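Local coordinates for protein complement C1r subcomponent (Homo sapiens, PDB 6F1D) that is the serine protease that starts the classical complement pathway, its CUB domain probably helping it assemble with C1s in the C1 complex, at residues A[40-51]-A[106-117]. Sequence-based numbering, arbitrary orientation.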
loop_
_atom_site.group_PDB
_atom_site.type_symbol
_atom_site.label_atom_id
_atom_site.label_comp_id
_atom_site.label_asym_id
_atom_site.label_seq_id
_atom_site.Cartn_x
_atom_site.Cartn_y
_atom_site.Cartn_z
ATOM N N LEU A 40 7.764 -7.074 17.591
ATOM C CA LEU A 40 6.887 -5.967 17.262
ATOM C C LEU A 40 5.928 -6.438 16.184
ATOM O O LEU A 40 6.269 -7.295 15.369
ATOM C CB LEU A 40 7.655 -4.756 16.750
ATOM C CG LEU A 40 8.599 -3.987 17.672
ATOM C CD1 LEU A 40 9.178 -2.855 16.881
ATOM C CD2 LEU A 40 7.902 -3.452 18.941
ATOM N N THR A 41 4.735 -5.874 16.174
ATOM C CA THR A 41 3.762 -6.162 15.134
ATOM C C THR A 41 3.335 -4.862 14.468
ATOM O O THR A 41 3.264 -3.812 15.107
ATOM C CB THR A 41 2.549 -6.914 15.698
ATOM O OG1 THR A 41 1.504 -6.953 14.729
ATOM C CG2 THR A 41 2.028 -6.249 16.929
ATOM N N LEU A 42 3.056 -4.939 13.174
ATOM C CA LEU A 42 2.802 -3.758 12.358
ATOM C C LEU A 42 1.311 -3.522 12.235
ATOM O O LEU A 42 0.538 -4.473 12.032
ATOM C CB LEU A 42 3.410 -3.899 10.969
ATOM C CG LEU A 42 4.911 -3.772 11.050
ATOM C CD1 LEU A 42 5.497 -4.481 9.845
ATOM C CD2 LEU A 42 5.228 -2.250 11.043
ATOM N N HIS A 43 0.915 -2.267 12.447
ATOM C CA HIS A 43 -0.435 -1.772 12.217
ATOM C C HIS A 43 -0.403 -0.759 11.078
ATOM O O HIS A 43 0.459 0.139 11.058
ATOM C CB HIS A 43 -0.989 -1.101 13.475
ATOM C CG HIS A 43 -1.238 -2.040 14.608
ATOM N ND1 HIS A 43 -2.499 -2.290 15.099
ATOM C CD2 HIS A 43 -0.385 -2.747 15.381
ATOM C CE1 HIS A 43 -2.415 -3.127 16.121
ATOM N NE2 HIS A 43 -1.141 -3.426 16.307
ATOM N N LEU A 44 -1.340 -0.882 10.139
ATOM C CA LEU A 44 -1.397 0.014 8.973
ATOM C C LEU A 44 -2.700 0.796 9.003
ATOM O O LEU A 44 -3.777 0.233 9.291
ATOM C CB LEU A 44 -1.345 -0.778 7.656
ATOM C CG LEU A 44 -0.272 -1.846 7.467
ATOM C CD1 LEU A 44 -0.459 -2.431 6.074
ATOM C CD2 LEU A 44 1.083 -1.203 7.583
ATOM N N LYS A 45 -2.598 2.088 8.717
ATOM C CA LYS A 45 -3.748 2.961 8.692
ATOM C C LYS A 45 -3.699 3.829 7.441
ATOM O O LYS A 45 -2.816 4.673 7.317
ATOM C CB LYS A 45 -3.731 3.862 9.917
ATOM C CG LYS A 45 -4.774 4.882 9.804
ATOM C CD LYS A 45 -4.437 6.112 10.607
ATOM C CE LYS A 45 -5.706 6.790 10.914
ATOM N NZ LYS A 45 -6.608 6.013 11.811
ATOM N N PHE A 46 -4.678 3.695 6.569
ATOM C CA PHE A 46 -4.682 4.543 5.391
ATOM C C PHE A 46 -5.296 5.888 5.689
ATOM O O PHE A 46 -6.301 5.979 6.393
ATOM C CB PHE A 46 -5.449 3.856 4.278
ATOM C CG PHE A 46 -4.651 2.764 3.622
ATOM C CD1 PHE A 46 -3.855 3.058 2.533
ATOM C CD2 PHE A 46 -4.646 1.484 4.134
ATOM C CE1 PHE A 46 -3.070 2.050 1.923
ATOM C CE2 PHE A 46 -3.881 0.474 3.540
ATOM C CZ PHE A 46 -3.106 0.759 2.427
ATOM N N LEU A 47 -4.758 6.915 5.050
ATOM C CA LEU A 47 -5.265 8.261 5.145
ATOM C C LEU A 47 -6.234 8.546 4.010
ATOM O O LEU A 47 -6.366 7.768 3.071
ATOM C CB LEU A 47 -4.107 9.248 5.140
ATOM C CG LEU A 47 -3.272 9.210 6.440
ATOM C CD1 LEU A 47 -4.125 8.957 7.670
ATOM C CD2 LEU A 47 -2.186 8.203 6.416
ATOM N N GLU A 48 -6.947 9.655 4.125
ATOM C CA GLU A 48 -7.734 10.124 2.989
ATOM C C GLU A 48 -7.052 11.323 2.343
ATOM O O GLU A 48 -6.417 12.113 3.038
ATOM C CB GLU A 48 -9.150 10.523 3.432
ATOM C CG GLU A 48 -9.886 9.387 4.118
ATOM C CD GLU A 48 -11.355 9.684 4.418
ATOM O OE1 GLU A 48 -12.133 8.709 4.558
ATOM O OE2 GLU A 48 -11.731 10.877 4.529
ATOM N N PRO A 49 -7.159 11.507 1.027
ATOM C CA PRO A 49 -7.841 10.696 0.027
ATOM C C PRO A 49 -7.162 9.382 -0.290
ATOM O O PRO A 49 -5.947 9.209 -0.179
ATOM C CB PRO A 49 -7.824 11.594 -1.212
ATOM C CG PRO A 49 -6.549 12.357 -1.042
ATOM C CD PRO A 49 -6.580 12.718 0.420
ATOM N N PHE A 50 -8.007 8.440 -0.684
ATOM C CA PHE A 50 -7.600 7.140 -1.201
ATOM C C PHE A 50 -8.306 7.030 -2.534
ATOM O O PHE A 50 -9.526 7.208 -2.597
ATOM C CB PHE A 50 -8.024 6.012 -0.257
ATOM C CG PHE A 50 -7.632 4.623 -0.724
ATOM C CD1 PHE A 50 -8.474 3.875 -1.539
ATOM C CD2 PHE A 50 -6.458 4.075 -0.310
ATOM C CE1 PHE A 50 -8.098 2.580 -1.940
ATOM C CE2 PHE A 50 -6.087 2.814 -0.681
ATOM C CZ PHE A 50 -6.903 2.063 -1.506
ATOM N N ASP A 51 -7.551 6.804 -3.610
ATOM C CA ASP A 51 -8.169 6.812 -4.939
ATOM C C ASP A 51 -7.288 5.978 -5.869
ATOM O O ASP A 51 -6.250 6.457 -6.335
ATOM C CB ASP A 51 -8.361 8.249 -5.435
ATOM C CG ASP A 51 -8.848 8.317 -6.870
ATOM O OD1 ASP A 51 -9.515 7.338 -7.313
ATOM O OD2 ASP A 51 -8.578 9.350 -7.546
ATOM N N ARG A 106 -5.663 9.719 -7.593
ATOM C CA ARG A 106 -4.813 10.430 -6.643
ATOM C C ARG A 106 -3.881 9.502 -5.877
ATOM O O ARG A 106 -2.849 9.969 -5.391
ATOM C CB ARG A 106 -5.671 11.247 -5.681
ATOM C CG ARG A 106 -6.479 12.336 -6.414
ATOM C CD ARG A 106 -7.386 13.055 -5.483
ATOM N NE ARG A 106 -6.693 14.178 -4.885
ATOM C CZ ARG A 106 -7.215 14.947 -3.935
ATOM N NH1 ARG A 106 -8.447 14.698 -3.491
ATOM N NH2 ARG A 106 -6.510 15.962 -3.440
ATOM N N GLY A 107 -4.206 8.202 -5.740
ATOM C CA GLY A 107 -3.277 7.261 -5.105
ATOM C C GLY A 107 -3.567 6.997 -3.632
ATOM O O GLY A 107 -4.693 7.184 -3.160
ATOM N N TRP A 108 -2.558 6.616 -2.856
ATOM C CA TRP A 108 -2.857 6.202 -1.489
ATOM C C TRP A 108 -1.697 6.635 -0.615
ATOM O O TRP A 108 -0.577 6.851 -1.096
ATOM C CB TRP A 108 -3.053 4.676 -1.397
ATOM C CG TRP A 108 -1.925 3.958 -2.067
ATOM C CD1 TRP A 108 -1.856 3.614 -3.382
ATOM C CD2 TRP A 108 -0.662 3.564 -1.490
ATOM N NE1 TRP A 108 -0.669 2.973 -3.644
ATOM C CE2 TRP A 108 0.089 2.952 -2.511
ATOM C CE3 TRP A 108 -0.110 3.638 -0.195
ATOM C CZ2 TRP A 108 1.362 2.434 -2.304
ATOM C CZ3 TRP A 108 1.160 3.125 -0.005
ATOM C CH2 TRP A 108 1.871 2.519 -1.051
ATOM N N LYS A 109 -1.972 6.717 0.679
ATOM C CA LYS A 109 -0.946 7.015 1.661
ATOM C C LYS A 109 -1.373 6.323 2.949
ATOM O O LYS A 109 -2.559 6.361 3.301
ATOM C CB LYS A 109 -0.838 8.531 1.887
ATOM C CG LYS A 109 0.118 8.956 2.993
ATOM C CD LYS A 109 0.423 10.445 2.847
ATOM C CE LYS A 109 1.228 10.978 4.012
ATOM N NZ LYS A 109 1.439 12.458 3.879
ATOM N N LEU A 110 -0.409 5.741 3.660
ATOM C CA LEU A 110 -0.685 5.061 4.922
ATOM C C LEU A 110 0.367 5.482 5.927
ATOM O O LEU A 110 1.455 5.944 5.565
ATOM C CB LEU A 110 -0.670 3.529 4.770
ATOM C CG LEU A 110 0.639 2.866 4.404
ATOM C CD1 LEU A 110 1.491 2.616 5.654
ATOM C CD2 LEU A 110 0.342 1.482 3.724
ATOM N N ARG A 111 0.014 5.349 7.199
ATOM C CA ARG A 111 0.964 5.406 8.304
ATOM C C ARG A 111 1.014 4.030 8.948
ATOM O O ARG A 111 -0.033 3.446 9.273
ATOM C CB ARG A 111 0.562 6.437 9.350
ATOM C CG ARG A 111 1.475 6.443 10.601
ATOM C CD ARG A 111 1.505 7.797 11.313
ATOM N NE ARG A 111 2.612 7.858 12.274
ATOM C CZ ARG A 111 2.471 7.692 13.579
ATOM N NH1 ARG A 111 1.262 7.484 14.114
ATOM N NH2 ARG A 111 3.540 7.759 14.355
ATOM N N TYR A 112 2.220 3.510 9.142
ATOM C CA TYR A 112 2.375 2.282 9.912
ATOM C C TYR A 112 2.947 2.623 11.279
ATOM O O TYR A 112 3.730 3.578 11.427
ATOM C CB TYR A 112 3.249 1.272 9.165
ATOM C CG TYR A 112 4.731 1.552 9.174
ATOM C CD1 TYR A 112 5.533 1.084 10.208
ATOM C CD2 TYR A 112 5.339 2.241 8.124
ATOM C CE1 TYR A 112 6.908 1.350 10.221
ATOM C CE2 TYR A 112 6.698 2.501 8.129
ATOM C CZ TYR A 112 7.473 2.054 9.183
ATOM O OH TYR A 112 8.830 2.290 9.195
ATOM N N THR A 113 2.518 1.868 12.284
ATOM C CA THR A 113 3.055 1.986 13.624
ATOM C C THR A 113 3.350 0.580 14.099
ATOM O O THR A 113 2.865 -0.391 13.510
ATOM C CB THR A 113 2.069 2.663 14.570
ATOM O OG1 THR A 113 0.758 2.061 14.396
ATOM C CG2 THR A 113 1.993 4.210 14.294
ATOM N N THR A 114 4.062 0.464 15.211
ATOM C CA THR A 114 4.400 -0.845 15.740
ATOM C C THR A 114 3.856 -0.985 17.152
ATOM O O THR A 114 3.818 -0.028 17.936
ATOM C CB THR A 114 5.919 -1.103 15.726
ATOM O OG1 THR A 114 6.600 0.016 16.295
ATOM C CG2 THR A 114 6.426 -1.267 14.295
ATOM N N GLU A 115 3.401 -2.187 17.440
ATOM C CA GLU A 115 2.888 -2.581 18.731
ATOM C C GLU A 115 3.884 -3.545 19.344
ATOM O O GLU A 115 4.411 -4.447 18.662
ATOM C CB GLU A 115 1.513 -3.240 18.592
ATOM C CG GLU A 115 1.016 -3.942 19.854
ATOM C CD GLU A 115 -0.181 -4.859 19.597
ATOM O OE1 GLU A 115 -0.850 -4.721 18.548
ATOM O OE2 GLU A 115 -0.458 -5.725 20.456
ATOM N N ILE A 116 4.145 -3.332 20.625
ATOM C CA ILE A 116 5.112 -4.126 21.367
ATOM C C ILE A 116 4.420 -5.396 21.847
ATOM O O ILE A 116 3.388 -5.333 22.523
ATOM C CB ILE A 116 5.679 -3.323 22.546
ATOM C CG1 ILE A 116 6.620 -2.225 22.042
ATOM C CG2 ILE A 116 6.364 -4.253 23.521
ATOM C CD1 ILE A 116 5.960 -0.891 21.880
ATOM N N ILE A 117 4.972 -6.543 21.483
ATOM C CA ILE A 117 4.421 -7.824 21.909
ATOM C C ILE A 117 4.828 -8.119 23.344
ATOM O O ILE A 117 3.987 -8.436 24.182
ATOM C CB ILE A 117 4.863 -8.944 20.974
ATOM C CG1 ILE A 117 4.114 -8.844 19.644
ATOM C CG2 ILE A 117 4.655 -10.289 21.626
ATOM C CD1 ILE A 117 4.668 -9.786 18.582
HETATM O O HOH W 1 -4.835 6.868 1.049
#
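Strands 40-46 and 109-116 run antiparallel as the central pair of one sheet of the CUB beta-sandwich, flanked by strands 13-16 and 86-87. Paired backbone bonds join Thr41 to Glu115, His43 to Thr113 and Lys45 to Arg111; the straightest, His43 N to Thr113 O, reaches 178° at the hydrogen. On the inner face, which meets strand 29-35 through Ile34, Leu42 CD2 touches Tyr112 CD1 at 3.5 Å and also leans on the Thr114 methyl. Leu110 lays its CB over one face of the Phe46 ring, 4.0 Å from the centroid, while the ring's CE1 comes near Trp108 CE3. The Tyr112 hydroxyl is held by Glu10 O.

On the other face, His43 NE2 donates to the anti lone pair of Glu115 OE1 at 2.6 Å, almost within the imidazole plane, with ring and carboxylate 42° apart. Glu115 CG stands anti to its own N (chi1 168°), and the extended chain carries the carboxylate across to the ring. A leucine in place of His43 would probably leave Glu115 OE1 without this donor and its carboxylate freer to swing.

Beyond Phe46 the pairing slips by two residues. Water 1 links the two segments there, accepting from Lys109 N at 2.9 Å and donating to Leu47 O or Pro49 O. Pairing resumes between Asp51 and Gly107, where Asp51 OD2 takes Arg106 N at 2.9 Å from above the carboxylate plane and Pro49 CG sits over the guanidinium. Backbone bonds thus join the two segments toward the calcium-bearing end, and the apolar inner face, the His43-Glu115 bond and the water add to them.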